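Local coordinates for protein diphosphomevalonate decarboxylase, putative (Trypanosoma brucei, PDB 2HKE) that probably catalyses the ATP-dependent decarboxylation of (R)-5-diphosphomevalonate to isopentenyl diphosphate in the mevalonate pathway, at residues A241-A244 and M245-D249; A265-D268 and S269-M272. The protein carries 1 engineered substitution. All blocks are in the same frame, centred on the assembly; numbering follows the deposited sequence.

Contact 1: residues A241-A244 and M245-D249; sequences AEIA and MLESD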
ATOM      1  N   ALA A 241      -8.962  14.849   1.043  1.00 18.33           N
ATOM      2  CA  ALA A 241      -8.387  14.727   2.376  1.00 19.69           C
ATOM      3  C   ALA A 241      -9.423  14.304   3.420  1.00 19.39           C
ATOM      4  O   ALA A 241      -9.161  13.450   4.272  1.00 16.76           O
ATOM      5  CB  ALA A 241      -7.731  16.050   2.790  1.00 18.65           C
ATOM      6  N   GLU A 242     -10.578  14.916   3.338  1.00 20.00           N
ATOM      7  CA  GLU A 242     -11.699  14.572   4.189  1.00 21.76           C
ATOM      8  C   GLU A 242     -12.155  13.117   4.065  1.00 21.50           C
ATOM      9  O   GLU A 242     -12.355  12.440   5.098  1.00 20.20           O
ATOM     10  CB  GLU A 242     -12.869  15.574   3.917  1.00 22.10           C
ATOM     11  CG  GLU A 242     -12.573  16.963   4.401  1.00 23.96           C
ATOM     12  CD  GLU A 242     -13.359  18.066   3.638  1.00 27.40           C
ATOM     13  OE1 GLU A 242     -14.335  17.733   2.920  1.00 31.68           O
ATOM     14  OE2 GLU A 242     -13.017  19.276   3.810  1.00 32.64           O
ATOM     15  N   ILE A 243     -12.285  12.631   2.833  1.00 20.62           N
ATOM     16  CA  ILE A 243     -12.616  11.210   2.577  1.00 20.36           C
ATOM     17  C   ILE A 243     -11.545  10.335   3.185  1.00 19.89           C
ATOM     18  O   ILE A 243     -11.836   9.324   3.838  1.00 17.64           O
ATOM     19  CB  ILE A 243     -12.763  10.895   1.053  1.00 20.21           C
ATOM     20  CG1 ILE A 243     -13.992  11.586   0.514  1.00 23.30           C
ATOM     21  CG2 ILE A 243     -12.715   9.352   0.755  1.00 21.37           C
ATOM     22  CD1 ILE A 243     -15.298  11.046   1.127  1.00 27.75           C
ATOM     23  N   ALA A 244     -10.269  10.671   2.939  1.00 18.85           N
ATOM     24  CA  ALA A 244      -9.202   9.796   3.439  1.00 18.76           C
ATOM     25  C   ALA A 244      -9.235   9.664   4.992  1.00 18.68           C
ATOM     26  O   ALA A 244      -9.017   8.584   5.568  1.00 16.34           O
ATOM     27  CB  ALA A 244      -7.855  10.301   2.964  1.00 18.61           C
ATOM     28  N   MET A 245      -9.495  10.777   5.689  1.00 18.41           N
ATOM     29  CA  MET A 245      -9.532  10.755   7.144  1.00 18.94           C
ATOM     30  C   MET A 245     -10.797  10.050   7.644  1.00 19.72           C
ATOM     31  O   MET A 245     -10.757   9.369   8.652  1.00 19.72           O
ATOM     32  CB  MET A 245      -9.450  12.174   7.701  1.00 18.42           C
ATOM     33  CG  MET A 245      -8.027  12.736   7.513  1.00 19.98           C
ATOM     34  SD  MET A 245      -7.664  14.325   8.189  1.00 20.32           S
ATOM     35  CE  MET A 245      -8.494  15.403   7.035  1.00 18.33           C
ATOM     36  N   LEU A 246     -11.905  10.208   6.943  1.00 19.33           N
ATOM     37  CA  LEU A 246     -13.140   9.487   7.328  1.00 20.07           C
ATOM     38  C   LEU A 246     -12.948   8.002   7.190  1.00 19.09           C
ATOM     39  O   LEU A 246     -13.313   7.238   8.050  1.00 20.41           O
ATOM     40  CB  LEU A 246     -14.302   9.893   6.436  1.00 20.57           C
ATOM     41  CG  LEU A 246     -14.889  11.266   6.715  1.00 23.62           C
ATOM     42  CD1 LEU A 246     -15.839  11.665   5.554  1.00 27.32           C
ATOM     43  CD2 LEU A 246     -15.608  11.246   8.064  1.00 30.10           C
ATOM     44  N   GLU A 247     -12.300   7.589   6.128  1.00 17.93           N
ATOM     45  CA  GLU A 247     -12.056   6.177   5.877  1.00 17.94           C
ATOM     46  C   GLU A 247     -11.114   5.590   6.901  1.00 17.76           C
ATOM     47  O   GLU A 247     -11.322   4.486   7.431  1.00 18.63           O
ATOM     48  CB  GLU A 247     -11.478   6.019   4.473  1.00 17.09           C
ATOM     49  CG  GLU A 247     -12.525   5.954   3.380  1.00 18.01           C
ATOM     50  CD  GLU A 247     -13.278   4.638   3.400  1.00 21.65           C
ATOM     51  OE1 GLU A 247     -12.649   3.578   3.144  1.00 23.53           O
ATOM     52  OE2 GLU A 247     -14.495   4.648   3.743  1.00 23.03           O
ATOM     53  N   SER A 248     -10.056   6.322   7.215  1.00 18.00           N
ATOM     54  CA  SER A 248      -9.110   5.887   8.229  1.00 18.05           C
ATOM     55  C   SER A 248      -9.770   5.757   9.570  1.00 18.25           C
ATOM     56  O   SER A 248      -9.591   4.765  10.275  1.00 19.51           O
ATOM     57  CB  SER A 248      -7.993   6.915   8.317  1.00 18.60           C
ATOM     58  OG  SER A 248      -7.010   6.513   9.265  1.00 20.15           O
ATOM     59  N   ASP A 249     -10.549   6.773   9.944  1.00 18.64           N
ATOM     60  CA  ASP A 249     -11.286   6.708  11.218  1.00 20.13           C
ATOM     61  C   ASP A 249     -12.197   5.486  11.253  1.00 20.88           C
ATOM     62  O   ASP A 249     -12.250   4.767  12.301  1.00 22.26           O
ATOM     63  CB  ASP A 249     -12.140   7.974  11.421  1.00 19.96           C
ATOM     64  CG  ASP A 249     -11.330   9.222  11.652  1.00 23.50           C
ATOM     65  OD1 ASP A 249     -10.109   9.180  11.937  1.00 22.81           O
ATOM     66  OD2 ASP A 249     -11.967  10.313  11.596  1.00 26.74           O
TER

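Contact 2: residues A265-D268 and S269-M272; sequences ATED and SYAM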
ATOM      1  N   ALA A 265      -3.436   0.621  16.189  1.00 25.85           N
ATOM      2  CA  ALA A 265      -2.979   1.984  16.506  1.00 25.72           C
ATOM      3  C   ALA A 265      -2.377   2.024  17.906  1.00 26.40           C
ATOM      4  O   ALA A 265      -2.781   1.265  18.778  1.00 26.09           O
ATOM      5  CB  ALA A 265      -4.110   2.900  16.431  1.00 27.07           C
ATOM      6  N   THR A 266      -1.388   2.893  18.082  1.00 25.82           N
ATOM      7  CA  THR A 266      -0.805   3.185  19.383  1.00 24.99           C
ATOM      8  C   THR A 266      -1.188   4.591  19.781  1.00 25.00           C
ATOM      9  O   THR A 266      -1.807   5.319  19.014  1.00 23.94           O
ATOM     10  CB  THR A 266       0.693   3.129  19.298  1.00 24.60           C
ATOM     11  OG1 THR A 266       1.146   4.188  18.424  1.00 25.25           O
ATOM     12  CG2 THR A 266       1.188   1.749  18.801  1.00 25.45           C
ATOM     13  N   GLU A 267      -0.760   5.031  20.959  1.00 24.59           N
ATOM     14  CA  GLU A 267      -1.104   6.412  21.327  1.00 23.77           C
ATOM     15  C   GLU A 267      -0.347   7.408  20.451  1.00 22.97           C
ATOM     16  O   GLU A 267      -0.746   8.566  20.344  1.00 23.07           O
ATOM     17  CB  GLU A 267      -0.805   6.667  22.783  1.00 25.58           C
ATOM     18  CG  GLU A 267      -1.823   5.979  23.761  1.00 29.16           C
ATOM     19  CD  GLU A 267      -3.251   6.499  23.640  1.00 34.28           C
ATOM     20  OE1 GLU A 267      -3.453   7.706  23.302  1.00 34.70           O
ATOM     21  OE2 GLU A 267      -4.206   5.691  23.872  1.00 34.89           O
ATOM     22  N   ASP A 268       0.798   7.002  19.922  1.00 21.58           N
ATOM     23  CA  ASP A 268       1.506   7.859  18.939  1.00 21.73           C
ATOM     24  C   ASP A 268       0.641   8.060  17.691  1.00 20.75           C
ATOM     25  O   ASP A 268       0.511   9.191  17.201  1.00 20.19           O
ATOM     26  CB  ASP A 268       2.825   7.259  18.519  1.00 21.41           C
ATOM     27  CG  ASP A 268       3.901   7.383  19.560  1.00 26.76           C
ATOM     28  OD1 ASP A 268       3.803   8.202  20.473  1.00 27.83           O
ATOM     29  OD2 ASP A 268       4.862   6.613  19.438  1.00 33.81           O
ATOM     30  N   SER A 269       0.047   6.975  17.194  1.00 20.10           N
ATOM     31  CA  SER A 269      -0.952   7.072  16.109  1.00 20.42           C
ATOM     32  C   SER A 269      -2.039   8.087  16.415  1.00 20.39           C
ATOM     33  O   SER A 269      -2.359   8.955  15.590  1.00 19.91           O
ATOM     34  CB  SER A 269      -1.611   5.714  15.846  1.00 20.45           C
ATOM     35  OG  SER A 269      -0.640   4.743  15.582  1.00 20.02           O
ATOM     36  N   TYR A 270      -2.645   7.961  17.597  1.00 20.76           N
ATOM     37  CA  TYR A 270      -3.729   8.839  17.994  1.00 21.14           C
ATOM     38  C   TYR A 270      -3.270  10.266  18.186  1.00 20.27           C
ATOM     39  O   TYR A 270      -4.000  11.210  17.834  1.00 19.45           O
ATOM     40  CB  TYR A 270      -4.456   8.340  19.266  1.00 24.39           C
ATOM     41  CG  TYR A 270      -5.074   6.972  19.145  1.00 27.37           C
ATOM     42  CD1 TYR A 270      -5.965   6.680  18.121  1.00 30.06           C
ATOM     43  CD2 TYR A 270      -4.758   5.959  20.051  1.00 29.08           C
ATOM     44  CE1 TYR A 270      -6.536   5.417  17.999  1.00 32.00           C
ATOM     45  CE2 TYR A 270      -5.328   4.678  19.931  1.00 30.97           C
ATOM     46  CZ  TYR A 270      -6.221   4.427  18.928  1.00 31.09           C
ATOM     47  OH  TYR A 270      -6.780   3.174  18.820  1.00 34.32           O
ATOM     48  N   ALA A 271      -2.045  10.441  18.679  1.00 19.57           N
ATOM     49  CA  ALA A 271      -1.526  11.793  18.793  1.00 19.47           C
ATOM     50  C   ALA A 271      -1.334  12.423  17.392  1.00 19.63           C
ATOM     51  O   ALA A 271      -1.541  13.609  17.217  1.00 18.12           O
ATOM     52  CB  ALA A 271      -0.210  11.764  19.514  1.00 19.83           C
ATOM     53  N   MET A 272      -0.911  11.616  16.424  1.00 19.17           N
ATOM     54  CA  MET A 272      -0.775  12.098  15.040  1.00 18.71           C
ATOM     55  C   MET A 272      -2.105  12.535  14.491  1.00 19.05           C
ATOM     56  O   MET A 272      -2.187  13.561  13.810  1.00 19.12           O
ATOM     57  CB  MET A 272      -0.080  11.054  14.143  1.00 18.91           C
ATOM     58  CG  MET A 272       1.437  11.073  14.261  1.00 21.68           C
ATOM     59  SD  MET A 272       2.271  12.551  13.696  1.00 22.46           S
ATOM     60  CE  MET A 272       2.019  12.431  11.884  1.00 26.52           C
TER

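Contact 1: residues A241-A244 and M245-D249
Met245 lies back along its own helix against Ala241, one turn earlier, and shows how a long thioether can line a helix flank instead of projecting from it. CG lies beside the backbone N (chi1 -72°), and the bend at chi3 (-75°) brings CE over the preceding turn. The methyl comes to rest 3.4 Å from Ala241 O and, more loosely, 4.4 Å from Ala241 CB. Leu246 leans on the next carbonyl round the helix: its CG is 3.2 Å from Glu242 O, while its CB lies at similar distances from Glu242 O and Ile243 O. Glu247 departs from this pattern. Its CB and CG both touch Ile243 O, CB at 3.4 Å, before the bend at chi2 carries the carboxylate off the helix. There OE2 forms salt bridges with Arg224 and Arg216, and OE1 takes a hydrogen bond from the backbone N of Lys18. Beneath the side chains runs regular alpha-helical bonding, exemplified by Glu247 N to Ile243 O at 2.9 Å. All of this belongs to helix 237-256. Ile243 and Leu246 pack on helix 213-234, whereas Ala241, Met245 and Ser248 meet strand 288-291, and Ser248 OG also bonds Phe292 N, so the segment joins the preceding helix to the edge of the five-stranded sheet.

Contact 2: residues A265-D268 and S269-M272
The ring of Tyr270 meets Ala265, Thr266 and Glu267 obliquely. Ala265 CB touches the phenol end, 3.6 Å from Tyr270 CZ, while Thr266 O approaches the inner part of the ring, 3.2 Å from Tyr270 CD2. The carboxylate of Glu267 also nears the ring, with OE2 at 3.9 Å from Tyr270 CD2 and its plane turned 51° from that of the ring. Tyr270 has CG beside its backbone N (chi1 -60°), which lays the ring back along the residues that lead into the helix. There, Thr266 and Ser269 form a capping box, a textbook solution for the amide groups at a helix start. Thr266 OG1 accepts from Ser269 N at 3.2 Å, in a nearly straight bond (171°), and Ser269 OG accepts in return from Thr266 N, also at 3.2 Å. The buried serine hydroxyl has a further partner in Ala296 O, which fixes the cap to another part of the chain. The first turn is closed by the backbone bond from Tyr270 N to Thr266 O. Asp268 OD1 forms a salt bridge with Lys354 and a hydrogen bond with His351. The box thus opens helix 267-283, with Thr266 touching Ala193 and Ser269 touching Phe292, in the loop just after strand 288-291, while Met272 reaches Phe318 beyond helix 307-317.

In the fold
Contact 1 comes first along the chain, inside helix 237-256, and contact 2 follows at the start of helix 267-283, the next helix. Their centres are 16 Å apart and their nearest atoms about 8 Å, so the two do not touch. Both meet Phe292, in the loop right after strand 288-291. Two successive helices, one through its middle and the other through its capped beginning, thus both meet the loop that leaves the outermost strand of the five-stranded sheet. Both contacts belong to the C-terminal domain, of the GHMP kinase C-terminal clan, where helices pack with a mixed sheet; neither by itself shows a catalytic role.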